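Local coordinates for protein protease Do-like 2, chloroplastic (Arabidopsis thaliana, PDB 4FLN) that is a chloroplast serine protease of the Deg/HtrA family that makes the primary cut in the photodamaged D1 protein of photosystem II, at residues G76-T88 with S127-L140. Sequence-based numbering, arbitrary orientation.
Sequences GSAFMIGDGKLLT and SVESEDFWKGAEPL
Where the chain that leaves strand 123-129 comes back beside the hairpin of strands 72-82 and 85-88, Leu140 N donates a nearly straight hydrogen bond (2.8 Å) to Met80 O. These strands belong to the first of the two six-stranded antiparallel barrels of the chymotrypsin-like protease fold. Gly82 to Lys85 make the type II' turn of the hairpin, and Gly82 takes backbone angles (108°/173°) at which a CB would be jammed against the carbonyl O of Ile81, so glycine suits the place. The indole of Trp134, in the loop that follows strand 123-129, lies against this turn: Gly84 CA sits over one face of its six-membered ring, 4.1 Å from the centroid, a CH-pi contact, while Phe133 CD2 covers the opposite face. Leu86 CD2 meets CH2 of the indole, and Leu86 CD1 reaches Phe133 CZ at 3.9 Å. The unbranched chain of Met80, extended beyond CG (chi2 172°), runs between the ring of Trp134 and the methyl of Ala137; its CG passes Trp134 CZ3, its SD makes an oblique Met-aromatic contact with the same ring, and its CE ends 3.9 Å from Phe133 CE2. With an alanine in place of Trp134, the space between Gly84 and Phe133 would probably be left unfilled and Val128 O would probably lose its indole donor. Beside the Met80 to Leu140 bond, Pro139 CB packs on Met80 CB, and Leu140 CD2 touches Phe79 CD2. Together with the two covered faces, the bond from Trp134 NE1 to Val128 O (3.0 Å), its donor above the carbonyl plane, helps fix the ring's rotation.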
loop_
_atom_site.group_PDB
_atom_site.type_symbol
_atom_site.label_atom_id
_atom_site.label_comp_id
_atom_site.label_asym_id
_atom_site.label_seq_id
_atom_site.Cartn_x
_atom_site.Cartn_y
_atom_site.Cartn_z
ATOM N N GLY B 76 -28.940 -1.264 -15.439
ATOM C CA GLY B 76 -28.814 -2.691 -15.681
ATOM C C GLY B 76 -29.485 -3.110 -16.973
ATOM O O GLY B 76 -29.797 -2.268 -17.813
ATOM N N SER B 77 -29.699 -4.411 -17.150
ATOM C CA SER B 77 -30.365 -4.884 -18.364
ATOM C C SER B 77 -31.531 -5.828 -18.114
ATOM O O SER B 77 -31.547 -6.587 -17.148
ATOM C CB SER B 77 -29.364 -5.538 -19.311
ATOM O OG SER B 77 -28.444 -4.577 -19.785
ATOM N N ALA B 78 -32.506 -5.768 -19.008
ATOM C CA ALA B 78 -33.636 -6.684 -18.981
ATOM C C ALA B 78 -34.070 -6.996 -20.413
ATOM O O ALA B 78 -33.616 -6.345 -21.356
ATOM C CB ALA B 78 -34.784 -6.096 -18.172
ATOM N N PHE B 79 -34.921 -8.003 -20.583
ATOM C CA PHE B 79 -35.404 -8.344 -21.916
ATOM C C PHE B 79 -36.798 -8.940 -21.895
ATOM O O PHE B 79 -37.242 -9.473 -20.882
ATOM C CB PHE B 79 -34.433 -9.295 -22.620
ATOM C CG PHE B 79 -34.149 -10.555 -21.854
ATOM C CD1 PHE B 79 -33.190 -10.574 -20.851
ATOM C CD2 PHE B 79 -34.823 -11.730 -22.149
ATOM C CE1 PHE B 79 -32.919 -11.740 -20.151
ATOM C CE2 PHE B 79 -34.553 -12.899 -21.450
ATOM C CZ PHE B 79 -33.604 -12.901 -20.452
ATOM N N MET B 80 -37.476 -8.859 -23.032
ATOM C CA MET B 80 -38.835 -9.357 -23.158
ATOM C C MET B 80 -38.844 -10.869 -23.326
ATOM O O MET B 80 -38.288 -11.401 -24.289
ATOM C CB MET B 80 -39.511 -8.708 -24.365
ATOM C CG MET B 80 -39.468 -7.189 -24.346
ATOM S SD MET B 80 -40.066 -6.458 -25.876
ATOM C CE MET B 80 -39.851 -4.712 -25.535
ATOM N N ILE B 81 -39.470 -11.554 -22.373
ATOM C CA ILE B 81 -39.597 -13.006 -22.413
ATOM C C ILE B 81 -40.949 -13.478 -22.920
ATOM O O ILE B 81 -41.208 -14.677 -22.975
ATOM C CB ILE B 81 -39.357 -13.619 -21.044
ATOM C CG1 ILE B 81 -40.314 -13.011 -20.021
ATOM C CG2 ILE B 81 -37.925 -13.394 -20.625
ATOM C CD1 ILE B 81 -40.070 -13.510 -18.626
ATOM N N GLY B 82 -41.808 -12.536 -23.288
ATOM C CA GLY B 82 -43.150 -12.877 -23.725
ATOM C C GLY B 82 -44.206 -12.492 -22.708
ATOM O O GLY B 82 -43.885 -12.078 -21.591
ATOM N N ASP B 83 -45.469 -12.643 -23.096
ATOM C CA ASP B 83 -46.578 -12.061 -22.350
ATOM C C ASP B 83 -46.330 -10.572 -22.213
ATOM O O ASP B 83 -45.853 -9.922 -23.149
ATOM C CB ASP B 83 -46.708 -12.688 -20.962
ATOM C CG ASP B 83 -47.401 -14.031 -20.989
ATOM O OD1 ASP B 83 -47.170 -14.806 -21.945
ATOM O OD2 ASP B 83 -48.186 -14.308 -20.056
ATOM N N GLY B 84 -46.633 -10.033 -21.041
ATOM C CA GLY B 84 -46.316 -8.649 -20.756
ATOM C C GLY B 84 -45.101 -8.488 -19.861
ATOM O O GLY B 84 -44.967 -7.474 -19.179
ATOM N N LYS B 85 -44.221 -9.486 -19.840
ATOM C CA LYS B 85 -43.192 -9.553 -18.807
ATOM C C LYS B 85 -41.766 -9.219 -19.275
ATOM O O LYS B 85 -41.393 -9.475 -20.417
ATOM C CB LYS B 85 -43.245 -10.918 -18.110
ATOM C CG LYS B 85 -44.616 -11.237 -17.493
ATOM C CD LYS B 85 -44.696 -12.665 -16.951
ATOM C CE LYS B 85 -44.604 -13.713 -18.070
ATOM N NZ LYS B 85 -44.417 -15.115 -17.567
ATOM N N LEU B 86 -40.992 -8.617 -18.376
ATOM C CA LEU B 86 -39.568 -8.377 -18.596
ATOM C C LEU B 86 -38.729 -9.159 -17.588
ATOM O O LEU B 86 -39.041 -9.202 -16.401
ATOM C CB LEU B 86 -39.241 -6.887 -18.475
ATOM C CG LEU B 86 -39.863 -5.993 -19.539
ATOM C CD1 LEU B 86 -39.464 -4.543 -19.326
ATOM C CD2 LEU B 86 -39.444 -6.485 -20.922
ATOM N N LEU B 87 -37.655 -9.766 -18.064
ATOM C CA LEU B 87 -36.780 -10.547 -17.202
ATOM C C LEU B 87 -35.567 -9.717 -16.816
ATOM O O LEU B 87 -35.041 -8.969 -17.632
ATOM C CB LEU B 87 -36.331 -11.805 -17.948
ATOM C CG LEU B 87 -35.864 -13.011 -17.141
ATOM C CD1 LEU B 87 -36.659 -13.131 -15.862
ATOM C CD2 LEU B 87 -36.035 -14.260 -17.984
ATOM N N THR B 88 -35.118 -9.845 -15.577
ATOM C CA THR B 88 -33.888 -9.178 -15.162
ATOM C C THR B 88 -33.242 -9.836 -13.950
ATOM O O THR B 88 -33.722 -10.841 -13.453
ATOM C CB THR B 88 -34.113 -7.679 -14.881
ATOM O OG1 THR B 88 -32.845 -7.018 -14.804
ATOM C CG2 THR B 88 -34.866 -7.474 -13.573
ATOM N N SER B 127 -43.312 -5.938 -14.922
ATOM C CA SER B 127 -44.436 -5.644 -15.809
ATOM C C SER B 127 -44.315 -4.191 -16.234
ATOM O O SER B 127 -43.710 -3.384 -15.523
ATOM C CB SER B 127 -45.782 -5.886 -15.112
ATOM O OG SER B 127 -45.980 -4.980 -14.039
ATOM N N VAL B 128 -44.850 -3.862 -17.404
ATOM C CA VAL B 128 -44.779 -2.486 -17.882
ATOM C C VAL B 128 -46.101 -1.921 -18.396
ATOM O O VAL B 128 -46.906 -2.629 -19.000
ATOM C CB VAL B 128 -43.675 -2.295 -18.937
ATOM C CG1 VAL B 128 -44.139 -1.348 -20.039
ATOM C CG2 VAL B 128 -42.417 -1.772 -18.273
ATOM N N GLU B 129 -46.303 -0.633 -18.131
ATOM C CA GLU B 129 -47.493 0.085 -18.567
ATOM C C GLU B 129 -47.164 1.389 -19.315
ATOM O O GLU B 129 -46.579 2.313 -18.741
ATOM C CB GLU B 129 -48.404 0.365 -17.371
ATOM C CG GLU B 129 -47.662 0.839 -16.134
ATOM C CD GLU B 129 -48.600 1.374 -15.071
ATOM O OE1 GLU B 129 -49.826 1.386 -15.315
ATOM O OE2 GLU B 129 -48.112 1.785 -13.996
ATOM N N SER B 130 -47.537 1.461 -20.592
ATOM C CA SER B 130 -48.269 0.391 -21.263
ATOM C C SER B 130 -48.510 0.734 -22.726
ATOM O O SER B 130 -48.290 1.867 -23.155
ATOM C CB SER B 130 -49.632 0.163 -20.594
ATOM O OG SER B 130 -49.635 -0.991 -19.768
ATOM N N GLU B 131 -48.906 -0.274 -23.496
ATOM C CA GLU B 131 -49.634 -0.080 -24.749
ATOM C C GLU B 131 -48.868 0.676 -25.829
ATOM O O GLU B 131 -49.284 0.708 -26.985
ATOM C CB GLU B 131 -50.970 0.593 -24.477
ATOM N N ASP B 132 -47.747 1.272 -25.447
ATOM C CA ASP B 132 -46.897 2.015 -26.371
ATOM C C ASP B 132 -45.559 1.302 -26.372
ATOM O O ASP B 132 -45.079 0.837 -27.407
ATOM C CB ASP B 132 -46.749 3.482 -25.945
ATOM C CG ASP B 132 -47.488 4.448 -26.877
ATOM O OD1 ASP B 132 -47.703 4.109 -28.060
ATOM O OD2 ASP B 132 -47.849 5.556 -26.429
ATOM N N PHE B 133 -44.969 1.227 -25.186
ATOM C CA PHE B 133 -43.794 0.411 -24.944
ATOM C C PHE B 133 -43.961 -0.938 -25.640
ATOM O O PHE B 133 -43.170 -1.303 -26.511
ATOM C CB PHE B 133 -43.653 0.198 -23.440
ATOM C CG PHE B 133 -42.486 -0.651 -23.046
ATOM C CD1 PHE B 133 -41.266 -0.075 -22.741
ATOM C CD2 PHE B 133 -42.613 -2.021 -22.953
ATOM C CE1 PHE B 133 -40.190 -0.850 -22.364
ATOM C CE2 PHE B 133 -41.539 -2.805 -22.578
ATOM C CZ PHE B 133 -40.325 -2.217 -22.281
ATOM N N TRP B 134 -44.987 -1.679 -25.242
ATOM C CA TRP B 134 -45.244 -3.010 -25.792
ATOM C C TRP B 134 -45.623 -3.052 -27.271
ATOM O O TRP B 134 -45.753 -4.135 -27.841
ATOM C CB TRP B 134 -46.313 -3.720 -24.964
ATOM C CG TRP B 134 -45.849 -3.977 -23.578
ATOM C CD1 TRP B 134 -46.241 -3.326 -22.443
ATOM C CD2 TRP B 134 -44.867 -4.936 -23.177
ATOM N NE1 TRP B 134 -45.572 -3.838 -21.356
ATOM C CE2 TRP B 134 -44.722 -4.828 -21.783
ATOM C CE3 TRP B 134 -44.104 -5.885 -23.862
ATOM C CZ2 TRP B 134 -43.843 -5.629 -21.061
ATOM C CZ3 TRP B 134 -43.240 -6.679 -23.147
ATOM C CH2 TRP B 134 -43.115 -6.548 -21.760
ATOM N N LYS B 135 -45.825 -1.889 -27.883
ATOM C CA LYS B 135 -46.183 -1.842 -29.301
ATOM C C LYS B 135 -45.078 -2.413 -30.199
ATOM O O LYS B 135 -43.918 -2.000 -30.121
ATOM C CB LYS B 135 -46.537 -0.420 -29.723
ATOM N N GLY B 136 -45.455 -3.368 -31.047
ATOM C CA GLY B 136 -44.549 -3.935 -32.030
ATOM C C GLY B 136 -43.377 -4.678 -31.423
ATOM O O GLY B 136 -42.347 -4.868 -32.072
ATOM N N ALA B 137 -43.533 -5.101 -30.173
ATOM C CA ALA B 137 -42.475 -5.821 -29.475
ATOM C C ALA B 137 -42.433 -7.280 -29.910
ATOM O O ALA B 137 -43.467 -7.942 -29.994
ATOM C CB ALA B 137 -42.666 -5.715 -27.974
ATOM N N GLU B 138 -41.228 -7.770 -30.190
ATOM C CA GLU B 138 -41.026 -9.156 -30.605
ATOM C C GLU B 138 -40.097 -9.858 -29.620
ATOM O O GLU B 138 -38.877 -9.873 -29.809
ATOM C CB GLU B 138 -40.458 -9.216 -32.012
ATOM N N PRO B 139 -40.687 -10.447 -28.568
ATOM C CA PRO B 139 -40.017 -11.038 -27.401
ATOM C C PRO B 139 -39.142 -12.251 -27.726
ATOM O O PRO B 139 -39.200 -12.802 -28.825
ATOM C CB PRO B 139 -41.183 -11.441 -26.492
ATOM C CG PRO B 139 -42.346 -11.589 -27.405
ATOM C CD PRO B 139 -42.152 -10.552 -28.466
ATOM N N LEU B 140 -38.316 -12.635 -26.758
ATOM C CA LEU B 140 -37.357 -13.719 -26.916
ATOM C C LEU B 140 -37.911 -15.056 -26.436
ATOM O O LEU B 140 -38.706 -15.110 -25.500
ATOM C CB LEU B 140 -36.073 -13.390 -26.152
ATOM C CG LEU B 140 -34.973 -12.567 -26.838
ATOM C CD1 LEU B 140 -35.387 -12.016 -28.205
ATOM C CD2 LEU B 140 -34.502 -11.455 -25.915
#